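PDB 2QCV: 5-dehydro-2-deoxygluconokinase from Bacillus halodurans C-125, which probably phosphorylates 5-dehydro-2-deoxy-D-gluconate with ATP, giving 6-phospho-5-dehydro-2-deoxy-D-gluconate in the breakdown of myo-inositol. Local coordinates for residues Tyr29-Glu34 and Phe103-Pro109; Val85-Asn89 and Asn132-Ile136. All blocks are in the same frame, centred on the assembly; numbering follows the deposited sequence.

Contact 1: residues Tyr29-Glu34 and Phe103-Pro109; sequences YNRPME and FTEIKSP
The small four-stranded sheet that forms the lid of PfkB-family sugar kinases holds this contact. The loop Tyr29-Glu34 lies against the end of the strand in Phe103-Pro109, and Met33 and Glu105 meet where the two run side by side. The carboxylate of Glu105 reaches the loop backbone. Met33 N donates to Glu105 OE2 at 2.9 Å, almost straight at 177°. The N-H arrives on the anti side of the carboxylate, slightly out of its plane. With CG anti to the backbone N (chi1 177°) and chi2 also extended, the Glu105 chain stretches across to this N-H.

Met33 is a selenomethionine. Its chain bends at chi3 (-56°), which lays CE over the strand, 3.8 Å from Phe103 CB. Glu34 OE1 is 4.0 Å from Glu105 OE2, and their carboxylate planes are nearly parallel. A water donates to both oxygens and may ease the repulsion. Gln71 of the second subunit also bonds Glu105 OE2, and Arg74 of that subunit pairs with Glu34. With an alanine at Glu105, the N-H of Met33 and Gln71 of the second subunit would probably be left without their acceptor.

Further along, Arg31 N donates to Ile106 O at 2.9 Å. A second water accepts from Ile106 N and donates to Arg31 O. Tyr29 CB packs on Ile106 CD1 at 3.8 Å. Asn30 OD1 lies 3.3 Å from Ser108 CA, just past the corner at Lys107. Arg31 NE turns back to Tyr29 O, which lies in the guanidinium plane.

Lys107 and Ser108 fit a classic beta bulge against the start of strand 111-117. Strand 101-106 runs between strands 21-26 and 111-117, and Met33 also touches Leu115 of the latter.

Contact 2: residues Val85-Asn89 and Asn132-Ile136; sequences VDTSN and NEAYI
An amide stacked flat on a tyrosine ring is the striking feature here. The side-chain amide of Asn89 lies over one face of Tyr135, with the two planes only 3° apart. Asn89 ND2 sits over the ring centre, 3.3 Å above the plane. Asn89 CG is 3.4 Å from Tyr135 CD2. Asn89 CB adds a CH-pi contact, 4.0 Å from the centroid of the Tyr135 ring.

Asn89 is gripped at both ends of its amide. ND2 donates to Ser88 OG, which lies in the amide plane. OD1 accepts from a water that in turn accepts from Asn132 N. These bonds help to fix the rotation of the amide and keep it flat on the ring.

The loop is shaped by an Asx turn. Asp86 OD1 accepts from Ser88 N, which comes from well above the carboxylate plane. Ser88 OG also approaches Asp86 OD1 on its syn side, but at 2.5 Å, and with Asp86 modelled in two conformers, the detail of this bond is doubtful. Asp86 OD1 is 3.0 Å from Tyr135 OH. That hydroxyl is hydrogen-bonded to Phe63 N in strand 61-67, which lies next to the outermost strand 90-92 in the large sheet of the ribokinase-like fold.

On the other side, Asn132 is the N-cap of the short helix 133-136. Its OD1 accepts weakly from Ala134 N and Tyr135 N. A chi1 of -171° swings the Tyr135 ring away from its own backbone N and out toward the loop. Its ring also meets Phe12, the planes at about 70°, and touches Ile15 and Ile64. Ile136 reaches Ala161 and Ala165 of helix 154-167.

Overall arrangement
Contact 1 and contact 2 lie on opposite sides of the chain's centre. Their centres are 37 Å apart, their nearest atoms about 20 Å apart, and they do not touch. Contact 1 belongs to the small lid sheet and also meets a second subunit. Contact 2 lies at the edge of the large sheet, and no other chain of the assembly reaches it. Along the chain their segments alternate: 29-34, 85-89, 103-109, 132-136. The chain thus goes from lid to main domain, back to the lid, and into the main domain once more. In PfkB-family kinases the sugar site lies between these two parts. Neither contact holds a bound ligand here.

Contact 1: residues Tyr29-Glu34 and Phe103-Pro109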
loop_
_atom_site.group_PDB
_atom_site.type_symbol
_atom_site.label_atom_id
_atom_site.label_comp_id
_atom_site.label_asym_id
_atom_site.label_seq_id
_atom_site.Cartn_x
_atom_site.Cartn_y
_atom_site.Cartn_z
ATOM N N TYR A 29 12.620 35.417 -1.887
ATOM C CA TYR A 29 13.284 34.607 -0.890
ATOM C C TYR A 29 13.671 35.465 0.308
ATOM O O TYR A 29 13.234 36.610 0.414
ATOM C CB TYR A 29 14.483 33.884 -1.514
ATOM C CG TYR A 29 15.550 34.785 -2.069
ATOM C CD1 TYR A 29 15.464 35.268 -3.366
ATOM C CD2 TYR A 29 16.683 35.121 -1.306
ATOM C CE1 TYR A 29 16.462 36.092 -3.890
ATOM C CE2 TYR A 29 17.681 35.933 -1.822
ATOM C CZ TYR A 29 17.565 36.423 -3.112
ATOM O OH TYR A 29 18.558 37.235 -3.631
ATOM N N ASN A 30 14.453 34.898 1.224
ATOM C CA ASN A 30 14.686 35.494 2.552
ATOM C C ASN A 30 13.343 35.783 3.215
ATOM O O ASN A 30 13.100 36.872 3.734
ATOM C CB ASN A 30 15.582 36.742 2.484
ATOM C CG ASN A 30 17.007 36.410 2.129
ATOM O OD1 ASN A 30 17.480 35.314 2.391
ATOM N ND2 ASN A 30 17.707 37.368 1.544
ATOM N N ARG A 31 12.472 34.776 3.171
ATOM C CA ARG A 31 11.133 34.837 3.775
ATOM C C ARG A 31 10.639 33.387 3.911
ATOM O O ARG A 31 11.146 32.491 3.199
ATOM C CB ARG A 31 10.159 35.659 2.919
ATOM C CG ARG A 31 9.826 35.093 1.543
ATOM C CD ARG A 31 9.195 36.162 0.650
ATOM N NE ARG A 31 10.199 37.152 0.266
ATOM C CZ ARG A 31 9.949 38.345 -0.273
ATOM N NH1 ARG A 31 8.708 38.750 -0.516
ATOM N NH2 ARG A 31 10.967 39.140 -0.582
ATOM N N PRO A 32 9.670 33.155 4.805
ATOM C CA PRO A 32 9.022 31.857 4.872
ATOM C C PRO A 32 8.363 31.542 3.512
ATOM O O PRO A 32 7.865 32.455 2.820
ATOM C CB PRO A 32 7.950 32.043 5.956
ATOM C CG PRO A 32 8.298 33.259 6.684
ATOM C CD PRO A 32 9.089 34.122 5.769
HETATM N N MSE A 33 8.392 30.274 3.121
HETATM C CA MSE A 33 7.837 29.869 1.845
HETATM C C MSE A 33 6.354 30.238 1.733
HETATM O O MSE A 33 5.860 30.451 0.633
HETATM C CB MSE A 33 8.014 28.358 1.631
HETATM C CG MSE A 33 7.366 27.845 0.356
HETATM SE SE MSE A 33 7.409 25.903 0.256
HETATM C CE MSE A 33 9.278 25.768 0.462
ATOM N N GLU A 34 5.638 30.295 2.850
ATOM C CA GLU A 34 4.230 30.737 2.826
ATOM C C GLU A 34 4.099 32.074 2.076
ATOM O O GLU A 34 3.115 32.316 1.380
ATOM C CB GLU A 34 3.696 30.949 4.244
ATOM C CG GLU A 34 3.572 29.702 5.074
ATOM C CD GLU A 34 4.795 29.366 5.920
ATOM O OE1 GLU A 34 5.944 29.591 5.495
ATOM O OE2 GLU A 34 4.605 28.834 7.028
ATOM N N PHE A 103 10.458 21.922 -3.323
ATOM C CA PHE A 103 10.204 23.354 -3.186
ATOM C C PHE A 103 11.204 23.911 -2.195
ATOM O O PHE A 103 11.349 23.380 -1.082
ATOM C CB PHE A 103 8.812 23.621 -2.633
ATOM C CG PHE A 103 7.697 23.245 -3.554
ATOM C CD1 PHE A 103 7.247 21.930 -3.623
ATOM C CD2 PHE A 103 7.057 24.226 -4.310
ATOM C CE1 PHE A 103 6.197 21.602 -4.481
ATOM C CE2 PHE A 103 5.993 23.900 -5.140
ATOM C CZ PHE A 103 5.587 22.612 -5.244
ATOM N N THR A 104 11.880 24.984 -2.563
ATOM C CA THR A 104 12.970 25.466 -1.693
ATOM C C THR A 104 12.503 26.661 -0.911
ATOM O O THR A 104 11.781 27.515 -1.436
ATOM C CB THR A 104 14.217 25.842 -2.497
ATOM O OG1 THR A 104 13.863 26.905 -3.389
ATOM C CG2 THR A 104 14.726 24.637 -3.259
ATOM N N GLU A 105 12.829 26.661 0.383
ATOM C CA GLU A 105 12.568 27.796 1.250
ATOM C C GLU A 105 13.915 28.369 1.630
ATOM O O GLU A 105 14.797 27.618 2.045
ATOM C CB GLU A 105 11.861 27.365 2.533
ATOM C CG GLU A 105 11.633 28.515 3.482
ATOM C CD GLU A 105 10.883 28.096 4.718
ATOM O OE1 GLU A 105 11.530 27.534 5.633
ATOM O OE2 GLU A 105 9.647 28.294 4.748
ATOM N N ILE A 106 14.049 29.683 1.491
ATOM C CA ILE A 106 15.229 30.432 1.921
ATOM C C ILE A 106 14.770 31.497 2.912
ATOM O O ILE A 106 14.324 32.581 2.529
ATOM C CB ILE A 106 15.943 31.087 0.707
ATOM C CG1 ILE A 106 16.196 30.037 -0.390
ATOM C CG2 ILE A 106 17.301 31.686 1.110
ATOM C CD1 ILE A 106 16.431 30.638 -1.746
ATOM N N LYS A 107 14.832 31.177 4.198
ATOM C CA LYS A 107 14.412 32.141 5.196
ATOM C C LYS A 107 15.463 33.255 5.326
ATOM O O LYS A 107 15.122 34.428 5.543
ATOM C CB LYS A 107 14.203 31.447 6.529
ATOM C CG LYS A 107 12.812 30.845 6.681
ATOM C CD LYS A 107 12.726 30.050 7.990
ATOM C CE LYS A 107 11.307 30.007 8.507
ATOM N NZ LYS A 107 11.188 29.008 9.600
ATOM N N SER A 108 16.717 32.846 5.156
ATOM C CA SER A 108 17.904 33.676 5.246
ATOM C C SER A 108 19.057 32.842 4.667
ATOM O O SER A 108 18.918 31.635 4.507
ATOM C CB SER A 108 18.221 33.977 6.713
ATOM O OG SER A 108 18.705 32.807 7.360
ATOM N N PRO A 109 20.219 33.466 4.387
ATOM C CA PRO A 109 21.379 32.666 3.981
ATOM C C PRO A 109 21.666 31.439 4.874
ATOM O O PRO A 109 22.085 30.392 4.356
ATOM C CB PRO A 109 22.518 33.678 4.036
ATOM C CG PRO A 109 21.864 34.948 3.630
ATOM C CD PRO A 109 20.526 34.904 4.357
HETATM O O HOH W 1 11.702 31.293 0.812
HETATM O O HOH W 2 8.047 28.674 6.919
#

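Contact 2: residues Val85-Asn89 and Asn132-Ile136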
loop_
_atom_site.group_PDB
_atom_site.type_symbol
_atom_site.label_atom_id
_atom_site.label_comp_id
_atom_site.label_asym_id
_atom_site.label_seq_id
_atom_site.Cartn_x
_atom_site.Cartn_y
_atom_site.Cartn_z
ATOM N N VAL A 85 24.178 16.436 -21.835
ATOM C CA VAL A 85 24.167 15.128 -21.154
ATOM C C VAL A 85 23.513 14.105 -22.084
ATOM O O VAL A 85 22.503 14.403 -22.695
ATOM C CB VAL A 85 23.429 15.175 -19.794
ATOM C CG1 VAL A 85 23.417 13.802 -19.128
ATOM C CG2 VAL A 85 24.064 16.170 -18.847
ATOM N N ASP A 86 24.067 12.893 -22.189
ATOM C CA ASP A 86 23.411 11.816 -22.939
ATOM C C ASP A 86 22.170 11.330 -22.184
ATOM O O ASP A 86 22.267 10.944 -21.019
ATOM C CB ASP A 86 24.375 10.656 -23.151
ATOM C CG ASP A 86 23.794 9.561 -24.018
ATOM O OD1 ASP A 86 22.971 8.760 -23.523
ATOM O OD2 ASP A 86 24.182 9.485 -25.197
ATOM N N THR A 87 21.014 11.329 -22.869
ATOM C CA THR A 87 19.735 10.935 -22.264
ATOM C C THR A 87 19.191 9.617 -22.831
ATOM O O THR A 87 18.025 9.257 -22.578
ATOM C CB THR A 87 18.679 12.060 -22.427
ATOM O OG1 THR A 87 18.401 12.316 -23.828
ATOM C CG2 THR A 87 19.168 13.328 -21.705
ATOM N N SER A 88 20.037 8.887 -23.548
ATOM C CA SER A 88 19.675 7.600 -24.158
ATOM C C SER A 88 19.181 6.526 -23.184
ATOM O O SER A 88 18.409 5.646 -23.577
ATOM C CB SER A 88 20.843 7.026 -24.983
ATOM O OG SER A 88 21.884 6.571 -24.161
ATOM N N ASN A 89 19.580 6.611 -21.925
ATOM C CA ASN A 89 19.221 5.603 -20.920
ATOM C C ASN A 89 18.313 6.166 -19.824
ATOM O O ASN A 89 18.194 5.631 -18.706
ATOM C CB ASN A 89 20.508 4.976 -20.356
ATOM C CG ASN A 89 21.067 3.876 -21.266
ATOM O OD1 ASN A 89 21.116 2.728 -20.857
ATOM N ND2 ASN A 89 21.487 4.229 -22.507
ATOM N N ASN A 132 21.735 -1.080 -18.151
ATOM C CA ASN A 132 22.384 -1.625 -19.350
ATOM C C ASN A 132 23.916 -1.685 -19.216
ATOM O O ASN A 132 24.597 -0.648 -19.179
ATOM C CB ASN A 132 21.990 -0.784 -20.562
ATOM C CG ASN A 132 22.397 -1.427 -21.889
ATOM O OD1 ASN A 132 23.455 -2.013 -22.004
ATOM N ND2 ASN A 132 21.514 -1.347 -22.885
ATOM N N GLU A 133 24.458 -2.892 -19.199
ATOM C CA GLU A 133 25.919 -3.082 -19.135
ATOM C C GLU A 133 26.677 -2.447 -20.281
ATOM O O GLU A 133 27.768 -1.904 -20.047
ATOM C CB GLU A 133 26.265 -4.566 -19.012
ATOM C CG GLU A 133 27.730 -4.857 -18.801
ATOM C CD GLU A 133 27.961 -6.287 -18.366
ATOM O OE1 GLU A 133 26.956 -7.073 -18.323
ATOM O OE2 GLU A 133 29.110 -6.590 -18.010
ATOM N N ALA A 134 26.100 -2.487 -21.506
ATOM C CA ALA A 134 26.725 -1.907 -22.697
ATOM C C ALA A 134 26.882 -0.397 -22.586
ATOM O O ALA A 134 27.801 0.175 -23.165
ATOM C CB ALA A 134 25.919 -2.273 -23.988
ATOM N N TYR A 135 26.031 0.237 -21.782
ATOM C CA TYR A 135 26.096 1.676 -21.584
ATOM C C TYR A 135 27.134 1.983 -20.534
ATOM O O TYR A 135 28.035 2.771 -20.746
ATOM C CB TYR A 135 24.756 2.182 -21.120
ATOM C CG TYR A 135 24.602 3.676 -21.081
ATOM C CD1 TYR A 135 24.879 4.464 -22.170
ATOM C CD2 TYR A 135 24.130 4.304 -19.933
ATOM C CE1 TYR A 135 24.657 5.849 -22.122
ATOM C CE2 TYR A 135 23.949 5.660 -19.889
ATOM C CZ TYR A 135 24.181 6.421 -20.982
ATOM O OH TYR A 135 23.934 7.777 -20.891
ATOM N N ILE A 136 27.013 1.341 -19.389
ATOM C CA ILE A 136 27.964 1.550 -18.282
ATOM C C ILE A 136 29.426 1.358 -18.696
ATOM O O ILE A 136 30.296 2.171 -18.376
ATOM C CB ILE A 136 27.599 0.621 -17.082
ATOM C CG1 ILE A 136 26.266 1.060 -16.466
ATOM C CG2 ILE A 136 28.729 0.558 -16.032
ATOM C CD1 ILE A 136 25.709 0.086 -15.360
HETATM O O HOH W 3 20.963 1.643 -18.295
#